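Local coordinates for protein aspartokinase (Synechocystis, PDB 3L76) that probably phosphorylates the beta-carboxyl group of aspartate with ATP, the first step toward threonine and lysine, and binds both of these amino acids, at residues 436-441 with 588-593; 185-190 with 576-581. One frame throughout, in Å; residues are numbered along the deposited sequence.

Contact 1 (436-441 with 588-593); sequences RGVALD and FNLAGT
Leu590, just past the end of helix 577-587, lays its side chain against Gly437 and Val438 at the start of strand 437-453, where the C-terminal tail of the chain meets the ACT-domain beta sheet. The side-chain packing across the contact is apolar. Leu590 CD2 does most of it: it rests 3.8 Å from Val438 CG1 and equally 3.8 Å from Gly437 CA, so one methyl spans two strand residues. Val438 meets it with the branch that stands anti to its own carbonyl carbon, while Leu581, Ala584 and His585 of the helix and Ile532 of strand 520-533 close round the same valine. Backbone hydrogen bonding shapes both sides separately. Two residues, Arg436 and Gly437, stand opposite the single Val533, a classic beta bulge. On the other side a Schellman motif ends the helix: Asn589, with positive phi, is its C-prime residue, and Leu590 N returns to His585 O, which brings the leucine round toward the strand. In a salt bridge, Arg436 NH1 pairs with Glu201 OE2 of the amino acid kinase region. At the bulge itself, Leu590 CG lies 4.0 Å from Arg436 O.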
loop_
_atom_site.group_PDB
_atom_site.type_symbol
_atom_site.label_atom_id
_atom_site.label_comp_id
_atom_site.label_asym_id
_atom_site.label_seq_id
_atom_site.Cartn_x
_atom_site.Cartn_y
_atom_site.Cartn_z
ATOM N N ARG A 436 -35.150 25.216 -4.449
ATOM C CA ARG A 436 -33.830 25.238 -5.073
ATOM C C ARG A 436 -33.638 24.129 -6.111
ATOM O O ARG A 436 -33.011 24.337 -7.141
ATOM C CB ARG A 436 -32.737 25.156 -4.011
ATOM C CG ARG A 436 -31.328 25.273 -4.562
ATOM C CD ARG A 436 -30.520 26.248 -3.735
ATOM N NE ARG A 436 -30.557 27.608 -4.266
ATOM C CZ ARG A 436 -30.223 28.694 -3.576
ATOM N NH1 ARG A 436 -29.844 28.599 -2.310
ATOM N NH2 ARG A 436 -30.280 29.886 -4.152
ATOM N N GLY A 437 -34.169 22.946 -5.826
ATOM C CA GLY A 437 -34.096 21.837 -6.758
ATOM C C GLY A 437 -35.175 20.807 -6.491
ATOM O O GLY A 437 -35.817 20.831 -5.447
ATOM N N VAL A 438 -35.380 19.897 -7.433
ATOM C CA VAL A 438 -36.417 18.887 -7.298
ATOM C C VAL A 438 -35.850 17.539 -7.699
ATOM O O VAL A 438 -34.874 17.472 -8.434
ATOM C CB VAL A 438 -37.657 19.213 -8.168
ATOM C CG1 VAL A 438 -38.276 20.523 -7.730
ATOM C CG2 VAL A 438 -37.277 19.271 -9.627
ATOM N N ALA A 439 -36.459 16.464 -7.216
ATOM C CA ALA A 439 -35.912 15.139 -7.462
ATOM C C ALA A 439 -36.982 14.046 -7.483
ATOM O O ALA A 439 -38.094 14.227 -6.990
ATOM C CB ALA A 439 -34.835 14.817 -6.446
ATOM N N LEU A 440 -36.612 12.906 -8.049
ATOM C CA LEU A 440 -37.523 11.814 -8.272
ATOM C C LEU A 440 -36.909 10.483 -7.880
ATOM O O LEU A 440 -35.814 10.163 -8.309
ATOM C CB LEU A 440 -37.900 11.747 -9.751
ATOM C CG LEU A 440 -38.970 10.683 -10.067
ATOM C CD1 LEU A 440 -40.351 11.107 -9.555
ATOM C CD2 LEU A 440 -39.034 10.383 -11.547
ATOM N N ASP A 441 -37.609 9.693 -7.075
ATOM C CA ASP A 441 -37.160 8.329 -6.835
ATOM C C ASP A 441 -38.229 7.308 -7.246
ATOM O O ASP A 441 -39.348 7.308 -6.712
ATOM C CB ASP A 441 -36.719 8.140 -5.385
ATOM C CG ASP A 441 -36.132 6.766 -5.132
ATOM O OD1 ASP A 441 -36.375 5.848 -5.940
ATOM O OD2 ASP A 441 -35.425 6.599 -4.124
ATOM N N PHE A 588 -41.647 25.707 -10.477
ATOM C CA PHE A 588 -40.794 26.603 -9.710
ATOM C C PHE A 588 -39.729 27.318 -10.551
ATOM O O PHE A 588 -38.749 27.838 -10.022
ATOM C CB PHE A 588 -40.202 25.866 -8.503
ATOM C CG PHE A 588 -41.246 25.441 -7.487
ATOM C CD1 PHE A 588 -41.808 26.369 -6.615
ATOM C CD2 PHE A 588 -41.670 24.122 -7.411
ATOM C CE1 PHE A 588 -42.766 25.987 -5.685
ATOM C CE2 PHE A 588 -42.636 23.736 -6.487
ATOM C CZ PHE A 588 -43.181 24.668 -5.622
ATOM N N ASN A 589 -39.953 27.359 -11.861
ATOM C CA ASN A 589 -39.076 28.077 -12.787
ATOM C C ASN A 589 -37.607 27.714 -12.644
ATOM O O ASN A 589 -36.742 28.575 -12.765
ATOM C CB ASN A 589 -39.243 29.589 -12.625
ATOM C CG ASN A 589 -40.651 30.051 -12.927
ATOM O OD1 ASN A 589 -41.327 29.497 -13.798
ATOM N ND2 ASN A 589 -41.102 31.074 -12.211
ATOM N N LEU A 590 -37.336 26.439 -12.400
ATOM C CA LEU A 590 -35.972 25.965 -12.199
ATOM C C LEU A 590 -35.122 25.919 -13.483
ATOM O O LEU A 590 -33.902 25.738 -13.423
ATOM C CB LEU A 590 -35.987 24.601 -11.500
ATOM C CG LEU A 590 -35.861 24.653 -9.976
ATOM C CD1 LEU A 590 -36.492 25.914 -9.435
ATOM C CD2 LEU A 590 -36.462 23.419 -9.316
ATOM N N ALA A 591 -35.759 26.096 -14.635
ATOM C CA ALA A 591 -35.040 26.059 -15.907
ATOM C C ALA A 591 -34.146 27.296 -16.097
ATOM O O ALA A 591 -33.010 27.194 -16.587
ATOM C CB ALA A 591 -36.015 25.924 -17.050
ATOM N N GLY A 592 -34.662 28.459 -15.711
ATOM C CA GLY A 592 -33.858 29.666 -15.684
ATOM C C GLY A 592 -34.611 30.861 -16.216
ATOM O O GLY A 592 -34.011 31.870 -16.588
ATOM N N THR A 593 -35.931 30.732 -16.241
ATOM C CA THR A 593 -36.838 31.741 -16.776
ATOM C C THR A 593 -38.195 31.078 -16.873
ATOM O O THR A 593 -38.434 30.043 -16.248
ATOM C CB THR A 593 -36.446 32.199 -18.200
ATOM O OG1 THR A 593 -35.616 31.205 -18.815
ATOM C CG2 THR A 593 -35.707 33.535 -18.166
#

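Contact 2 (185-190 with 576-581)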
loop_
_atom_site.group_PDB
_atom_site.type_symbol
_atom_site.label_atom_id
_atom_site.label_comp_id
_atom_site.label_asym_id
_atom_site.label_seq_id
_atom_site.Cartn_x
_atom_site.Cartn_y
_atom_site.Cartn_z
ATOM N N PRO A 185 -30.833 15.565 -15.179
ATOM C CA PRO A 185 -30.830 15.967 -16.593
ATOM C C PRO A 185 -31.449 14.890 -17.465
ATOM O O PRO A 185 -32.087 15.190 -18.472
ATOM C CB PRO A 185 -29.340 16.071 -16.929
ATOM C CG PRO A 185 -28.647 16.149 -15.642
ATOM C CD PRO A 185 -29.469 15.395 -14.657
ATOM N N ARG A 186 -31.240 13.640 -17.071
ATOM C CA ARG A 186 -31.778 12.504 -17.795
ATOM C C ARG A 186 -33.302 12.548 -17.916
ATOM O O ARG A 186 -33.855 11.962 -18.837
ATOM C CB ARG A 186 -31.323 11.190 -17.153
ATOM C CG ARG A 186 -29.880 10.816 -17.461
ATOM C CD ARG A 186 -29.487 9.488 -16.807
ATOM N NE ARG A 186 -28.763 9.656 -15.544
ATOM C CZ ARG A 186 -29.296 9.498 -14.334
ATOM N NH1 ARG A 186 -30.571 9.162 -14.200
ATOM N NH2 ARG A 186 -28.547 9.672 -13.252
ATOM N N LEU A 187 -33.976 13.245 -17.004
ATOM C CA LEU A 187 -35.432 13.363 -17.074
ATOM C C LEU A 187 -35.869 14.772 -17.441
ATOM O O LEU A 187 -36.941 14.965 -18.000
ATOM C CB LEU A 187 -36.078 12.949 -15.753
ATOM C CG LEU A 187 -35.542 11.689 -15.077
ATOM C CD1 LEU A 187 -36.373 11.361 -13.845
ATOM C CD2 LEU A 187 -35.536 10.527 -16.044
ATOM N N VAL A 188 -35.042 15.758 -17.117
ATOM C CA VAL A 188 -35.363 17.148 -17.410
ATOM C C VAL A 188 -34.152 17.879 -17.982
ATOM O O VAL A 188 -33.384 18.499 -17.241
ATOM C CB VAL A 188 -35.863 17.877 -16.158
ATOM C CG1 VAL A 188 -36.256 19.307 -16.494
ATOM C CG2 VAL A 188 -37.032 17.113 -15.530
ATOM N N PRO A 189 -33.981 17.811 -19.312
ATOM C CA PRO A 189 -32.820 18.381 -20.014
ATOM C C PRO A 189 -32.579 19.857 -19.699
ATOM O O PRO A 189 -31.437 20.316 -19.788
ATOM C CB PRO A 189 -33.185 18.210 -21.496
ATOM C CG PRO A 189 -34.142 17.070 -21.530
ATOM C CD PRO A 189 -34.930 17.168 -20.243
ATOM N N GLU A 190 -33.634 20.582 -19.336
ATOM C CA GLU A 190 -33.520 22.005 -19.039
ATOM C C GLU A 190 -32.934 22.259 -17.654
ATOM O O GLU A 190 -32.866 23.406 -17.200
ATOM C CB GLU A 190 -34.873 22.692 -19.160
ATOM C CG GLU A 190 -35.622 22.343 -20.428
ATOM C CD GLU A 190 -36.206 20.945 -20.393
ATOM O OE1 GLU A 190 -36.003 20.183 -21.362
ATOM O OE2 GLU A 190 -36.869 20.607 -19.394
ATOM N N ARG A 576 -46.157 7.793 -13.469
ATOM C CA ARG A 576 -46.339 9.229 -13.510
ATOM C C ARG A 576 -45.217 10.014 -12.828
ATOM O O ARG A 576 -45.261 11.239 -12.783
ATOM C CB ARG A 576 -47.675 9.584 -12.884
ATOM C CG ARG A 576 -48.378 10.654 -13.635
ATOM C CD ARG A 576 -49.269 10.092 -14.724
ATOM N NE ARG A 576 -50.467 10.907 -14.722
ATOM C CZ ARG A 576 -50.565 12.081 -15.329
ATOM N NH1 ARG A 576 -49.550 12.560 -16.026
ATOM N NH2 ARG A 576 -51.688 12.768 -15.248
ATOM N N GLY A 577 -44.224 9.306 -12.297
ATOM C CA GLY A 577 -43.085 9.939 -11.654
ATOM C C GLY A 577 -42.393 10.973 -12.518
ATOM O O GLY A 577 -42.182 12.101 -12.095
ATOM N N VAL A 578 -42.045 10.589 -13.739
ATOM C CA VAL A 578 -41.369 11.504 -14.643
ATOM C C VAL A 578 -42.233 12.722 -14.940
ATOM O O VAL A 578 -41.751 13.855 -14.899
ATOM C CB VAL A 578 -40.962 10.816 -15.953
ATOM C CG1 VAL A 578 -40.424 11.841 -16.936
ATOM C CG2 VAL A 578 -39.921 9.749 -15.683
ATOM N N ASP A 579 -43.509 12.497 -15.230
ATOM C CA ASP A 579 -44.407 13.609 -15.519
ATOM C C ASP A 579 -44.459 14.553 -14.328
ATOM O O ASP A 579 -44.485 15.771 -14.482
ATOM C CB ASP A 579 -45.820 13.113 -15.836
ATOM C CG ASP A 579 -45.834 12.004 -16.861
ATOM O OD1 ASP A 579 -44.932 11.141 -16.828
ATOM O OD2 ASP A 579 -46.761 11.988 -17.692
ATOM N N ALA A 580 -44.479 13.978 -13.136
ATOM C CA ALA A 580 -44.581 14.762 -11.920
ATOM C C ALA A 580 -43.300 15.554 -11.682
ATOM O O ALA A 580 -43.338 16.683 -11.205
ATOM C CB ALA A 580 -44.898 13.858 -10.742
ATOM N N LEU A 581 -42.164 14.967 -12.039
ATOM C CA LEU A 581 -40.892 15.648 -11.873
ATOM C C LEU A 581 -40.822 16.873 -12.770
ATOM O O LEU A 581 -40.357 17.935 -12.346
ATOM C CB LEU A 581 -39.713 14.709 -12.158
ATOM C CG LEU A 581 -38.320 15.350 -12.051
ATOM C CD1 LEU A 581 -37.977 15.743 -10.620
ATOM C CD2 LEU A 581 -37.263 14.430 -12.621
#
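Leu187, in a loop without regular secondary structure, comes closest by backbone to Val578 in the first turn of helix 577-587, their CA atoms 6.7 Å apart. At that spacing the side chains fill the gap between loop and helix, and all the touching atoms are carbon. Leu581 CD2 is the focus: Leu187 CD1 approaches it to 3.4 Å and Leu187 CB to 3.7 Å, so the loop leucine presents both its root and one branch to a single methyl. The two leucine side chains cross at about a right angle. In Leu581 a chi1 of 178° extends CG away from the backbone N, and the second torsion leaves CD2 anti to CA, reaching toward the loop. Val188 adds a second touch on the same residue, its CG2 lying 4.0 Å from Leu581 CD2, and its side chain also reaches Lys582 and His585 further along the helix. The contact joins two kinds of domain: the loop follows strand 170-175 within the amino acid kinase region, whereas the helix belongs to the last of the four ACT domains. Leu440 of strand 437-453 packs on both leucines, and Thr183 on Val188 and Leu581. Val578 takes a more marginal part, its CG2 standing 4.3 Å from Leu187 CD1. Polar interactions gather at the start of the helix, away from the loop. There Arg576, at the N-cap position, forms a salt bridge with Asp579, its NH1 lying 3.3 Å from Asp579 OD2. The oxygen lies close to the guanidinium plane, but the nitrogen comes from above the carboxylate plane, 43° out of it, and the N-H...O angle is a bent 135°.

In the fold
Contacts 1 and 2 lie about 10 Å apart, centre to centre, and touch each other through strand 437-453. Contact 2 uses the beginning of helix 577-587, contact 1 the loop beyond its end. Strand residues of 436-441 join them directly, with Leu440 CD2 3.6 Å from Leu187 CD1 and the Ala439 carbonyl carbon, C, 3.7 Å from Leu581 CD1. Thr183 ties the kinase side in as well, its OG1 hydrogen-bonding to Val438 O. Neither contact touches the other subunit. The side chain of Val438 is about 13 Å from a bound lysine, so contact 1 lies outside that pocket; none of the touching residues of either contact is among those lining the lysine and threonine pockets.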